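Local coordinates for protein oxidoreductase (Methanosarcina mazei, PDB 3KA7) that binds flavin-adenine dinucleotide and probably catalyses a flavin-dependent oxidation or reduction, at residues D156-C159 / G160-S164; E174-E177 / I178-N181; E259-K263 / E264-A268; T389-S392 / G393-V396. All coordinates share one frame; numbering follows the deposited sequence.

Contact 1 (D156-C159 / G160-S164); sequences DSFC and GWALS
Asp156 O receives Gly160 N at 2.9 Å, the first of four i to i+4 backbone bonds that run down the last turns of helix 149-163. The carboxylate of Asp156 is turned from this contact and bonds through OD1 to Ser167 OG. Ser157 continues the pattern, its O taking Trp161 N at 3.0 Å, while its hydroxyl pairs with Asn308 O. Phe158 supplies both backbone and side chain. Its carbonyl oxygen takes Ala162 N at 2.9 Å, and its ring swings forward along the helix because CG stands anti to the backbone N (chi1 169°). One face of that ring then lies under the Ala162 methyl, a CH-pi contact with CB 4.2 Å from the ring centroid and displaced toward the CE1 rim. Cys159 O meets Leu163 N at 3.0 Å, but the donor sits above the carbonyl plane and the bond bends to 141°, the most distorted of the four. Ser164, with positive phi, leaves helical geometry directly afterwards. Trp161 sets its ring edge-to-face with Phe54 and lies near Met56, so this C-terminal helix end borders the FAD site.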
ATOM      1  N   ASP A 156     -14.876   5.748   6.334  1.00  9.26           N
ATOM      2  CA  ASP A 156     -14.015   4.915   7.185  1.00  9.77           C
ATOM      3  C   ASP A 156     -13.661   3.603   6.495  1.00  9.87           C
ATOM      4  O   ASP A 156     -12.558   3.086   6.649  1.00  9.67           O
ATOM      5  CB  ASP A 156     -14.687   4.604   8.525  1.00 10.50           C
ATOM      6  CG  ASP A 156     -14.491   5.692   9.560  1.00 12.77           C
ATOM      7  OD1 ASP A 156     -13.645   6.599   9.361  1.00 13.94           O
ATOM      8  OD2 ASP A 156     -15.193   5.630  10.593  1.00 15.80           O
ATOM      9  N   SER A 157     -14.610   3.039   5.755  1.00  9.56           N
ATOM     10  CA  SER A 157     -14.342   1.809   5.018  1.00  9.88           C
ATOM     11  C   SER A 157     -13.314   2.058   3.908  1.00  9.74           C
ATOM     12  O   SER A 157     -12.329   1.322   3.763  1.00  9.40           O
ATOM     13  CB  SER A 157     -15.640   1.251   4.447  1.00 10.80           C
ATOM     14  OG  SER A 157     -15.398   0.103   3.658  1.00 13.08           O
ATOM     15  N   PHE A 158     -13.527   3.109   3.130  1.00  9.20           N
ATOM     16  CA  PHE A 158     -12.571   3.454   2.098  1.00 10.42           C
ATOM     17  C   PHE A 158     -11.180   3.709   2.677  1.00  9.99           C
ATOM     18  O   PHE A 158     -10.192   3.190   2.164  1.00 10.37           O
ATOM     19  CB  PHE A 158     -13.027   4.680   1.305  1.00 10.83           C
ATOM     20  CG  PHE A 158     -11.965   5.221   0.412  1.00 12.86           C
ATOM     21  CD1 PHE A 158     -11.682   4.601  -0.789  1.00 16.03           C
ATOM     22  CD2 PHE A 158     -11.217   6.320   0.793  1.00 15.59           C
ATOM     23  CE1 PHE A 158     -10.680   5.092  -1.617  1.00 16.38           C
ATOM     24  CE2 PHE A 158     -10.217   6.812  -0.024  1.00 16.75           C
ATOM     25  CZ  PHE A 158      -9.947   6.189  -1.229  1.00 16.90           C
ATOM     26  N   CYS A 159     -11.107   4.527   3.726  1.00  9.04           N
ATOM     27  CA  CYS A 159      -9.819   4.887   4.341  1.00  9.41           C
ATOM     28  C   CYS A 159      -9.118   3.697   5.003  1.00  8.78           C
ATOM     29  O   CYS A 159      -7.881   3.575   4.959  1.00  8.38           O
ATOM     30  CB  CYS A 159     -10.010   5.999   5.368  1.00  9.09           C
ATOM     31  SG  CYS A 159     -10.355   7.636   4.653  1.00 11.56           S
ATOM     32  N   GLY A 160      -9.908   2.829   5.618  1.00  8.93           N
ATOM     33  CA  GLY A 160      -9.386   1.613   6.236  1.00  9.29           C
ATOM     34  C   GLY A 160      -8.801   0.650   5.219  1.00 10.02           C
ATOM     35  O   GLY A 160      -7.669   0.186   5.379  1.00  9.58           O
ATOM     36  N   TRP A 161      -9.558   0.363   4.159  1.00 10.09           N
ATOM     37  CA  TRP A 161      -9.077  -0.505   3.088  1.00  9.95           C
ATOM     38  C   TRP A 161      -7.889   0.084   2.319  1.00 10.28           C
ATOM     39  O   TRP A 161      -6.844  -0.561   2.189  1.00 10.58           O
ATOM     40  CB  TRP A 161     -10.204  -0.810   2.095  1.00 10.56           C
ATOM     41  CG  TRP A 161      -9.697  -1.522   0.878  1.00  9.36           C
ATOM     42  CD1 TRP A 161      -9.331  -0.955  -0.309  1.00  9.47           C
ATOM     43  CD2 TRP A 161      -9.462  -2.918   0.748  1.00 10.87           C
ATOM     44  NE1 TRP A 161      -8.891  -1.924  -1.181  1.00 10.07           N
ATOM     45  CE2 TRP A 161      -8.968  -3.141  -0.557  1.00 10.30           C
ATOM     46  CE3 TRP A 161      -9.643  -4.017   1.600  1.00 10.29           C
ATOM     47  CZ2 TRP A 161      -8.637  -4.410  -1.021  1.00 12.10           C
ATOM     48  CZ3 TRP A 161      -9.304  -5.278   1.136  1.00 11.22           C
ATOM     49  CH2 TRP A 161      -8.806  -5.463  -0.164  1.00 11.31           C
ATOM     50  N   ALA A 162      -8.048   1.312   1.826  1.00  9.85           N
ATOM     51  CA  ALA A 162      -7.068   1.912   0.921  1.00 10.03           C
ATOM     52  C   ALA A 162      -5.790   2.364   1.622  1.00 10.35           C
ATOM     53  O   ALA A 162      -4.703   2.229   1.056  1.00 11.56           O
ATOM     54  CB  ALA A 162      -7.683   3.091   0.188  1.00  9.28           C
ATOM     55  N   LEU A 163      -5.929   2.901   2.835  1.00 10.39           N
ATOM     56  CA  LEU A 163      -4.832   3.591   3.531  1.00 10.73           C
ATOM     57  C   LEU A 163      -4.482   2.993   4.901  1.00 11.08           C
ATOM     58  O   LEU A 163      -3.468   3.363   5.506  1.00 10.88           O
ATOM     59  CB  LEU A 163      -5.183   5.068   3.741  1.00 11.01           C
ATOM     60  CG  LEU A 163      -5.693   5.852   2.530  1.00 12.35           C
ATOM     61  CD1 LEU A 163      -6.027   7.292   2.941  1.00 14.26           C
ATOM     62  CD2 LEU A 163      -4.673   5.835   1.430  1.00 13.40           C
ATOM     63  N   SER A 164      -5.310   2.079   5.382  1.00 11.26           N
ATOM     64  CA  SER A 164      -5.192   1.556   6.746  1.00 11.94           C
ATOM     65  C   SER A 164      -5.195   2.702   7.776  1.00 12.02           C
ATOM     66  O   SER A 164      -4.352   2.766   8.681  1.00 12.56           O
ATOM     67  CB  SER A 164      -3.958   0.636   6.895  1.00 12.06           C
ATOM     68  OG  SER A 164      -4.278  -0.483   7.729  1.00 14.10           O
TER

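Contact 2 (E174-E177 / I178-N181); sequences EVFE and IIEN
Ile179 lies over Val175 and Phe176 on one side of helix 172-185, an i to i+3/i+4 packing of side chains on a regular alpha-helix. Four i to i+4 backbone bonds support the helical reading; that from Ile179 N to Val175 O measures 2.9 Å.

From that backbone, Ile179 CB rises beside the carbonyl oxygens of Phe176 and Val175. CG1 is anti to the carbonyl carbon (chi1 -72°) and so turns back toward the preceding turn, coming to 3.2 Å from Val175 O. Beyond it the chain is extended, and CD1 reaches two apolar neighbours: Val175 CG1, whose side chain it crosses obliquely, at 4.2 Å, and Phe176 CD1 at 4.0 Å. The Phe176 and Ile179 side chains run side by side in the same direction.

Glu177, Glu180 and Asn181 carry the polar contacts. Glu177 makes salt bridges through OE2 with Arg184, which also donates to Asn181 OD1, and through OE1 with Arg132, while Glu180 OE1 pairs with Arg129 and Asn181 ND2 donates to Gly405 O. These arginines are likely to offset the like charges of the two glutamates, whose OE1 atoms stand 6.8 Å apart. Water joins the turns as well: one molecule donates to Phe176 O and to Glu180 OE1, and another donates to Glu177 OE2 at 2.9 Å while accepting from Asn181 ND2.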
ATOM      1  N   GLU A 174      -5.423  15.369   1.249  1.00 10.78           N
ATOM      2  CA  GLU A 174      -4.775  14.161   0.742  1.00 11.44           C
ATOM      3  C   GLU A 174      -5.816  13.324   0.008  1.00 11.05           C
ATOM      4  O   GLU A 174      -5.539  12.757  -1.053  1.00 10.62           O
ATOM      5  CB  GLU A 174      -4.152  13.363   1.898  1.00 11.79           C
ATOM      6  CG  GLU A 174      -3.430  12.074   1.494  1.00 14.03           C
ATOM      7  CD  GLU A 174      -2.087  12.331   0.819  1.00 18.32           C
ATOM      8  OE1 GLU A 174      -1.591  13.482   0.894  1.00 19.85           O
ATOM      9  OE2 GLU A 174      -1.520  11.374   0.229  1.00 19.26           O
ATOM     10  N   VAL A 175      -7.009  13.224   0.597  1.00 10.17           N
ATOM     11  CA  VAL A 175      -8.060  12.407   0.019  1.00  9.58           C
ATOM     12  C   VAL A 175      -8.494  12.970  -1.319  1.00  9.79           C
ATOM     13  O   VAL A 175      -8.750  12.225  -2.269  1.00  9.67           O
ATOM     14  CB  VAL A 175      -9.275  12.291   0.948  1.00  9.95           C
ATOM     15  CG1 VAL A 175     -10.393  11.472   0.263  1.00 10.10           C
ATOM     16  CG2 VAL A 175      -8.860  11.641   2.253  1.00  9.08           C
ATOM     17  N   PHE A 176      -8.576  14.291  -1.422  1.00  9.49           N
ATOM     18  CA  PHE A 176      -8.941  14.862  -2.724  1.00  9.50           C
ATOM     19  C   PHE A 176      -7.858  14.713  -3.811  1.00  9.52           C
ATOM     20  O   PHE A 176      -8.190  14.586  -4.982  1.00  9.95           O
ATOM     21  CB  PHE A 176      -9.506  16.286  -2.592  1.00  9.74           C
ATOM     22  CG  PHE A 176     -10.935  16.296  -2.151  1.00 10.52           C
ATOM     23  CD1 PHE A 176     -11.957  16.083  -3.065  1.00 10.03           C
ATOM     24  CD2 PHE A 176     -11.257  16.425  -0.812  1.00 12.04           C
ATOM     25  CE1 PHE A 176     -13.271  16.040  -2.655  1.00 10.57           C
ATOM     26  CE2 PHE A 176     -12.584  16.381  -0.389  1.00 14.09           C
ATOM     27  CZ  PHE A 176     -13.592  16.186  -1.323  1.00 12.76           C
ATOM     28  N   GLU A 177      -6.579  14.690  -3.426  1.00  9.58           N
ATOM     29  CA  GLU A 177      -5.504  14.337  -4.377  1.00  9.73           C
ATOM     30  C   GLU A 177      -5.625  12.876  -4.832  1.00  9.93           C
ATOM     31  O   GLU A 177      -5.458  12.568  -6.013  1.00  9.92           O
ATOM     32  CB  GLU A 177      -4.108  14.613  -3.779  1.00 10.40           C
ATOM     33  CG  GLU A 177      -2.931  14.369  -4.754  1.00 12.40           C
ATOM     34  CD  GLU A 177      -2.866  15.378  -5.906  1.00 16.55           C
ATOM     35  OE1 GLU A 177      -3.476  16.470  -5.788  1.00 16.57           O
ATOM     36  OE2 GLU A 177      -2.182  15.084  -6.919  1.00 17.01           O
ATOM     37  N   ILE A 178      -5.935  11.981  -3.894  1.00  9.71           N
ATOM     38  CA  ILE A 178      -6.183  10.584  -4.223  1.00 10.12           C
ATOM     39  C   ILE A 178      -7.341  10.483  -5.222  1.00 10.11           C
ATOM     40  O   ILE A 178      -7.283   9.738  -6.216  1.00 10.21           O
ATOM     41  CB  ILE A 178      -6.476   9.754  -2.949  1.00  9.90           C
ATOM     42  CG1 ILE A 178      -5.176   9.556  -2.155  1.00 11.30           C
ATOM     43  CG2 ILE A 178      -7.110   8.397  -3.324  1.00 10.96           C
ATOM     44  CD1 ILE A 178      -5.344   8.867  -0.806  1.00 12.59           C
ATOM     45  N   ILE A 179      -8.401  11.241  -4.962  1.00  9.56           N
ATOM     46  CA  ILE A 179      -9.543  11.246  -5.854  1.00  9.40           C
ATOM     47  C   ILE A 179      -9.137  11.753  -7.237  1.00  9.95           C
ATOM     48  O   ILE A 179      -9.571  11.214  -8.253  1.00  9.99           O
ATOM     49  CB  ILE A 179     -10.680  12.100  -5.254  1.00  9.59           C
ATOM     50  CG1 ILE A 179     -11.305  11.356  -4.070  1.00 10.54           C
ATOM     51  CG2 ILE A 179     -11.741  12.446  -6.289  1.00  9.39           C
ATOM     52  CD1 ILE A 179     -12.359  12.151  -3.380  1.00 11.00           C
ATOM     53  N   GLU A 180      -8.313  12.794  -7.285  1.00 10.06           N
ATOM     54  CA  GLU A 180      -7.877  13.330  -8.569  1.00 11.13           C
ATOM     55  C   GLU A 180      -7.109  12.254  -9.329  1.00 11.26           C
ATOM     56  O   GLU A 180      -7.197  12.161 -10.550  1.00 11.71           O
ATOM     57  CB  GLU A 180      -7.017  14.596  -8.397  1.00 10.95           C
ATOM     58  CG  GLU A 180      -6.895  15.414  -9.687  1.00 14.05           C
ATOM     59  CD  GLU A 180      -8.250  15.902 -10.226  1.00 15.48           C
ATOM     60  OE1 GLU A 180      -9.202  16.099  -9.434  1.00 15.81           O
ATOM     61  OE2 GLU A 180      -8.351  16.106 -11.455  1.00 18.03           O
ATOM     62  N   ASN A 181      -6.342  11.443  -8.610  1.00 11.62           N
ATOM     63  CA  ASN A 181      -5.627  10.341  -9.264  1.00 12.32           C
ATOM     64  C   ASN A 181      -6.532   9.230  -9.812  1.00 12.10           C
ATOM     65  O   ASN A 181      -6.158   8.547 -10.771  1.00 12.11           O
ATOM     66  CB  ASN A 181      -4.531   9.787  -8.354  1.00 12.16           C
ATOM     67  CG  ASN A 181      -3.349  10.720  -8.269  1.00 14.60           C
ATOM     68  OD1 ASN A 181      -3.100  11.499  -9.193  1.00 16.96           O
ATOM     69  ND2 ASN A 181      -2.609  10.647  -7.177  1.00 17.02           N
TER
HETATM   70  O   HOH W   1     -10.176  15.916  -6.676  1.00 13.01           O
HETATM   71  O   HOH W   2      -0.610  12.695  -6.620  1.00 20.99           O

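Contact 3 (E259-K263 / E264-A268); sequences EALSK and EADAA
Ser262 and Asp266 bond reciprocally in a local surface turn that leads from the loop after helix 250-256 into helix 267-275. A type I beta turn from Glu264 to Ala267 makes up its second half, and Asp266 holds the N-cap position without making a capping bond. Its carboxylate instead turns back to the loop: OD2 takes Ser262 N at 2.8 Å, on the anti side and 16° out of the carboxylate plane, along a fairly straight path (166°). In return, Asp266 N donates to Ser262 O at 2.7 Å, so the backbone of Ser262 is gripped through both its amide and its carbonyl. A water that donates to OD2 and to Ala260 O carries the link two residues further back along the loop. Without this carboxylate, as with an alanine here, the Ser262 amide and the water would probably lose their shared acceptor, leaving the loop freer to move against the turn.

Leu261 crosses the aspartate at about a right angle, CD2 standing 3.7 Å from Asp266 OD2; elsewhere its side chain packs on Tyr269 and Phe270 of the helix. The Ser262 hydroxyl serves the start of the turn. With OG anti to the backbone N (chi1 166°), it lies under two successive amides: Ala265 N donates to OG at 2.8 Å, and Glu264 N adds a weak, bent bond to the same OG at 3.1 Å.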
ATOM      1  N   GLU A 259      26.581   6.628  12.951  1.00 17.28           N
ATOM      2  CA  GLU A 259      27.921   7.155  13.247  1.00 19.13           C
ATOM      3  C   GLU A 259      28.200   8.511  12.604  1.00 19.54           C
ATOM      4  O   GLU A 259      29.115   9.236  13.021  1.00 20.16           O
ATOM      5  CB  GLU A 259      28.979   6.155  12.802  1.00 19.28           C
ATOM      6  CG  GLU A 259      29.219   5.040  13.784  1.00 22.75           C
ATOM      7  CD  GLU A 259      30.213   4.024  13.260  1.00 26.11           C
ATOM      8  OE1 GLU A 259      29.858   3.245  12.352  1.00 29.35           O
ATOM      9  OE2 GLU A 259      31.351   4.003  13.760  1.00 28.41           O
ATOM     10  N   ALA A 260      27.409   8.863  11.595  1.00 19.42           N
ATOM     11  CA  ALA A 260      27.651  10.089  10.848  1.00 19.90           C
ATOM     12  C   ALA A 260      26.666  11.200  11.189  1.00 20.21           C
ATOM     13  O   ALA A 260      26.907  12.370  10.893  1.00 20.28           O
ATOM     14  CB  ALA A 260      27.638   9.803   9.350  1.00 19.98           C
ATOM     15  N   LEU A 261      25.559  10.844  11.829  1.00 20.52           N
ATOM     16  CA  LEU A 261      24.519  11.824  12.118  1.00 21.21           C
ATOM     17  C   LEU A 261      24.837  12.715  13.329  1.00 22.04           C
ATOM     18  O   LEU A 261      25.372  12.248  14.324  1.00 22.38           O
ATOM     19  CB  LEU A 261      23.176  11.118  12.329  1.00 20.48           C
ATOM     20  CG  LEU A 261      22.414  10.717  11.062  1.00 19.01           C
ATOM     21  CD1 LEU A 261      21.271   9.782  11.433  1.00 16.20           C
ATOM     22  CD2 LEU A 261      21.878  11.946  10.348  1.00 16.14           C
ATOM     23  N   SER A 262      24.472  13.991  13.240  1.00 23.49           N
ATOM     24  CA  SER A 262      24.692  14.925  14.345  1.00 24.97           C
ATOM     25  C   SER A 262      23.374  15.427  14.927  1.00 25.60           C
ATOM     26  O   SER A 262      22.560  16.014  14.217  1.00 25.73           O
ATOM     27  CB  SER A 262      25.552  16.109  13.887  1.00 24.99           C
ATOM     28  OG  SER A 262      25.514  17.170  14.835  1.00 26.23           O
ATOM     29  N   LYS A 263      23.166  15.200  16.220  1.00 26.76           N
ATOM     30  CA  LYS A 263      21.953  15.682  16.883  1.00 28.23           C
ATOM     31  C   LYS A 263      21.881  17.194  16.811  1.00 28.75           C
ATOM     32  O   LYS A 263      20.806  17.782  16.945  1.00 29.08           O
ATOM     33  CB  LYS A 263      21.908  15.235  18.345  1.00 28.56           C
ATOM     34  CG  LYS A 263      21.557  13.769  18.528  1.00 29.95           C
ATOM     35  CD  LYS A 263      21.372  13.419  19.995  1.00 31.66           C
ATOM     36  CE  LYS A 263      20.947  11.963  20.160  1.00 32.10           C
ATOM     37  NZ  LYS A 263      19.758  11.638  19.321  1.00 33.28           N
ATOM     38  N   GLU A 264      23.038  17.819  16.608  1.00 28.99           N
ATOM     39  CA  GLU A 264      23.124  19.265  16.493  1.00 29.58           C
ATOM     40  C   GLU A 264      22.898  19.722  15.060  1.00 28.89           C
ATOM     41  O   GLU A 264      21.903  20.385  14.758  1.00 29.23           O
ATOM     42  CB  GLU A 264      24.487  19.758  16.993  1.00 30.03           C
ATOM     43  CG  GLU A 264      24.627  19.756  18.514  1.00 32.77           C
ATOM     44  CD  GLU A 264      26.042  20.072  18.980  1.00 36.08           C
ATOM     45  OE1 GLU A 264      26.804  20.707  18.216  1.00 37.31           O
ATOM     46  OE2 GLU A 264      26.390  19.681  20.115  1.00 38.28           O
ATOM     47  N   ALA A 265      23.823  19.359  14.178  1.00 28.17           N
ATOM     48  CA  ALA A 265      23.755  19.794  12.789  1.00 27.45           C
ATOM     49  C   ALA A 265      22.537  19.225  12.066  1.00 26.81           C
ATOM     50  O   ALA A 265      22.002  19.859  11.159  1.00 27.09           O
ATOM     51  CB  ALA A 265      25.034  19.420  12.048  1.00 27.56           C
ATOM     52  N   ASP A 266      22.094  18.042  12.479  1.00 25.94           N
ATOM     53  CA  ASP A 266      20.971  17.371  11.808  1.00 25.31           C
ATOM     54  C   ASP A 266      19.699  17.325  12.656  1.00 25.09           C
ATOM     55  O   ASP A 266      18.867  16.424  12.495  1.00 24.76           O
ATOM     56  CB  ASP A 266      21.374  15.954  11.384  1.00 25.22           C
ATOM     57  CG  ASP A 266      22.636  15.938  10.539  1.00 25.35           C
ATOM     58  OD1 ASP A 266      22.689  16.673   9.527  1.00 25.59           O
ATOM     59  OD2 ASP A 266      23.576  15.197  10.887  1.00 26.20           O
ATOM     60  N   ALA A 267      19.550  18.299  13.551  1.00 24.55           N
ATOM     61  CA  ALA A 267      18.404  18.351  14.464  1.00 24.33           C
ATOM     62  C   ALA A 267      17.058  18.215  13.746  1.00 23.84           C
ATOM     63  O   ALA A 267      16.173  17.496  14.201  1.00 24.07           O
ATOM     64  CB  ALA A 267      18.439  19.632  15.292  1.00 24.33           C
ATOM     65  N   ALA A 268      16.900  18.895  12.617  1.00 23.31           N
ATOM     66  CA  ALA A 268      15.624  18.829  11.889  1.00 22.66           C
ATOM     67  C   ALA A 268      15.312  17.411  11.404  1.00 22.13           C
ATOM     68  O   ALA A 268      14.167  16.960  11.487  1.00 21.69           O
ATOM     69  CB  ALA A 268      15.612  19.806  10.732  1.00 22.91           C
TER
HETATM   70  O   HOH W   3      26.058  15.094  10.045  1.00 27.87           O

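Contact 4 (T389-S392 / G393-V396); sequences TPFS and GLYV
Thr389 OG1 has two hydrogen-bonding roles toward the chain that follows it. As acceptor it takes Phe391 N at 3.2 Å, which defines an ST turn; as donor it reaches Leu394 O at 3.1 Å, approaching from above the carbonyl plane. A chi1 of 71° places OG1 between the backbone N and the carbonyl carbon, where both partners lie within range. Two further polar links close the loop. Leu394 N bonds to Phe391 O at 3.3 Å across a type II beta turn, in which Gly393 takes up positive phi, and a water accepts from Thr389 N and lies within donating distance of Leu394 O.

Two apolar contacts accompany these bonds. Thr389 CG2 meets Val396 CG2 at 3.8 Å, the side chains crossing at about a right angle, whereas Leu394 CD2 lies 4.0 Å from Phe391 CD2, at the ring's edge and near its plane. A valine at Thr389 would probably cost the Phe391 amide its side-chain acceptor and Leu394 O its hydroxyl donor, letting the loop shift from the strand.

Strand 394-396 forms one border of the five-stranded parallel sheet; Tyr395 bonds through its backbone to strand 243-246, while Leu394 and Val396 pack on helix 250-256.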
ATOM      1  N   THR A 389      18.019  12.957   2.503  1.00 14.68           N
ATOM      2  CA  THR A 389      18.588  12.787   3.832  1.00 14.58           C
ATOM      3  C   THR A 389      19.635  13.875   4.008  1.00 15.23           C
ATOM      4  O   THR A 389      19.864  14.669   3.084  1.00 15.19           O
ATOM      5  CB  THR A 389      19.247  11.400   4.003  1.00 14.87           C
ATOM      6  OG1 THR A 389      20.463  11.329   3.235  1.00 14.97           O
ATOM      7  CG2 THR A 389      18.296  10.285   3.538  1.00 14.01           C
ATOM      8  N   PRO A 390      20.270  13.926   5.183  1.00 15.39           N
ATOM      9  CA  PRO A 390      21.318  14.919   5.425  1.00 15.94           C
ATOM     10  C   PRO A 390      22.561  14.710   4.562  1.00 16.07           C
ATOM     11  O   PRO A 390      23.445  15.578   4.537  1.00 16.40           O
ATOM     12  CB  PRO A 390      21.665  14.700   6.907  1.00 16.42           C
ATOM     13  CG  PRO A 390      20.414  14.147   7.498  1.00 15.94           C
ATOM     14  CD  PRO A 390      19.853  13.254   6.425  1.00 15.63           C
ATOM     15  N   PHE A 391      22.634  13.582   3.860  1.00 15.80           N
ATOM     16  CA  PHE A 391      23.849  13.210   3.152  1.00 16.13           C
ATOM     17  C   PHE A 391      23.644  13.194   1.644  1.00 16.28           C
ATOM     18  O   PHE A 391      22.709  12.569   1.134  1.00 15.68           O
ATOM     19  CB  PHE A 391      24.349  11.848   3.632  1.00 15.90           C
ATOM     20  CG  PHE A 391      24.482  11.750   5.124  1.00 16.84           C
ATOM     21  CD1 PHE A 391      25.470  12.461   5.794  1.00 17.52           C
ATOM     22  CD2 PHE A 391      23.603  10.966   5.861  1.00 17.04           C
ATOM     23  CE1 PHE A 391      25.594  12.376   7.182  1.00 17.84           C
ATOM     24  CE2 PHE A 391      23.723  10.880   7.259  1.00 16.56           C
ATOM     25  CZ  PHE A 391      24.713  11.584   7.911  1.00 17.60           C
ATOM     26  N   SER A 392      24.526  13.876   0.920  1.00 16.77           N
ATOM     27  CA  SER A 392      24.450  13.825  -0.532  1.00 17.14           C
ATOM     28  C   SER A 392      24.656  12.413  -1.045  1.00 16.48           C
ATOM     29  O   SER A 392      25.456  11.656  -0.500  1.00 17.37           O
ATOM     30  CB  SER A 392      25.456  14.793  -1.170  1.00 17.97           C
ATOM     31  OG  SER A 392      24.885  16.078  -1.163  1.00 22.02           O
ATOM     32  N   GLY A 393      23.912  12.056  -2.088  1.00 15.73           N
ATOM     33  CA  GLY A 393      24.034  10.741  -2.700  1.00 14.73           C
ATOM     34  C   GLY A 393      23.314   9.628  -1.952  1.00 13.95           C
ATOM     35  O   GLY A 393      23.408   8.468  -2.336  1.00 14.28           O
ATOM     36  N   LEU A 394      22.603   9.983  -0.882  1.00 12.80           N
ATOM     37  CA  LEU A 394      21.780   9.013  -0.152  1.00 12.01           C
ATOM     38  C   LEU A 394      20.313   9.406  -0.212  1.00 11.35           C
ATOM     39  O   LEU A 394      19.938  10.481   0.272  1.00 11.26           O
ATOM     40  CB  LEU A 394      22.234   8.921   1.312  1.00 11.88           C
ATOM     41  CG  LEU A 394      21.352   8.050   2.217  1.00 11.44           C
ATOM     42  CD1 LEU A 394      21.349   6.609   1.744  1.00 10.55           C
ATOM     43  CD2 LEU A 394      21.830   8.152   3.651  1.00 12.57           C
ATOM     44  N   TYR A 395      19.498   8.540  -0.815  1.00 10.84           N
ATOM     45  CA  TYR A 395      18.049   8.747  -0.918  1.00 10.77           C
ATOM     46  C   TYR A 395      17.262   7.582  -0.313  1.00 10.12           C
ATOM     47  O   TYR A 395      17.746   6.455  -0.260  1.00 10.61           O
ATOM     48  CB  TYR A 395      17.639   8.915  -2.381  1.00 10.85           C
ATOM     49  CG  TYR A 395      18.233  10.153  -3.040  1.00 12.58           C
ATOM     50  CD1 TYR A 395      17.555  11.365  -3.014  1.00 14.42           C
ATOM     51  CD2 TYR A 395      19.469  10.102  -3.672  1.00 15.74           C
ATOM     52  CE1 TYR A 395      18.094  12.507  -3.611  1.00 15.84           C
ATOM     53  CE2 TYR A 395      20.022  11.237  -4.266  1.00 17.10           C
ATOM     54  CZ  TYR A 395      19.320  12.434  -4.235  1.00 18.10           C
ATOM     55  OH  TYR A 395      19.852  13.573  -4.822  1.00 19.32           O
ATOM     56  N   VAL A 396      16.047   7.873   0.131  1.00  9.94           N
ATOM     57  CA  VAL A 396      15.157   6.851   0.690  1.00  9.28           C
ATOM     58  C   VAL A 396      13.937   6.681  -0.200  1.00  9.00           C
ATOM     59  O   VAL A 396      13.275   7.663  -0.563  1.00 10.15           O
ATOM     60  CB  VAL A 396      14.690   7.230   2.112  1.00  9.23           C
ATOM     61  CG1 VAL A 396      13.637   6.215   2.624  1.00  9.07           C
ATOM     62  CG2 VAL A 396      15.884   7.332   3.035  1.00  8.88           C
TER
HETATM   63  O   HOH W   4      19.630  13.180   0.045  1.00 22.28           O

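The four contacts follow one another along the chain and form two touching pairs. Contacts 1 and 2 occupy successive helices, 149-163 and 172-185, with centres 14 Å apart; Leu163 CD2 meets Ile178 CD1 at 3.8 Å, joining the helix end beside the flavin to its neighbour. Contacts 3 and 4 have centres 13 Å apart although more than a hundred residues separate them in sequence. Pro390 and Phe391 pack against Ala260, Leu261 and Asp266, so the turn before helix 267-275 backs the loop entering strand 394-396 of the parallel sheet. Centres in different pairs lie 29 to 36 Å apart, placing the pairs in separate regions of one FAD-binding chain.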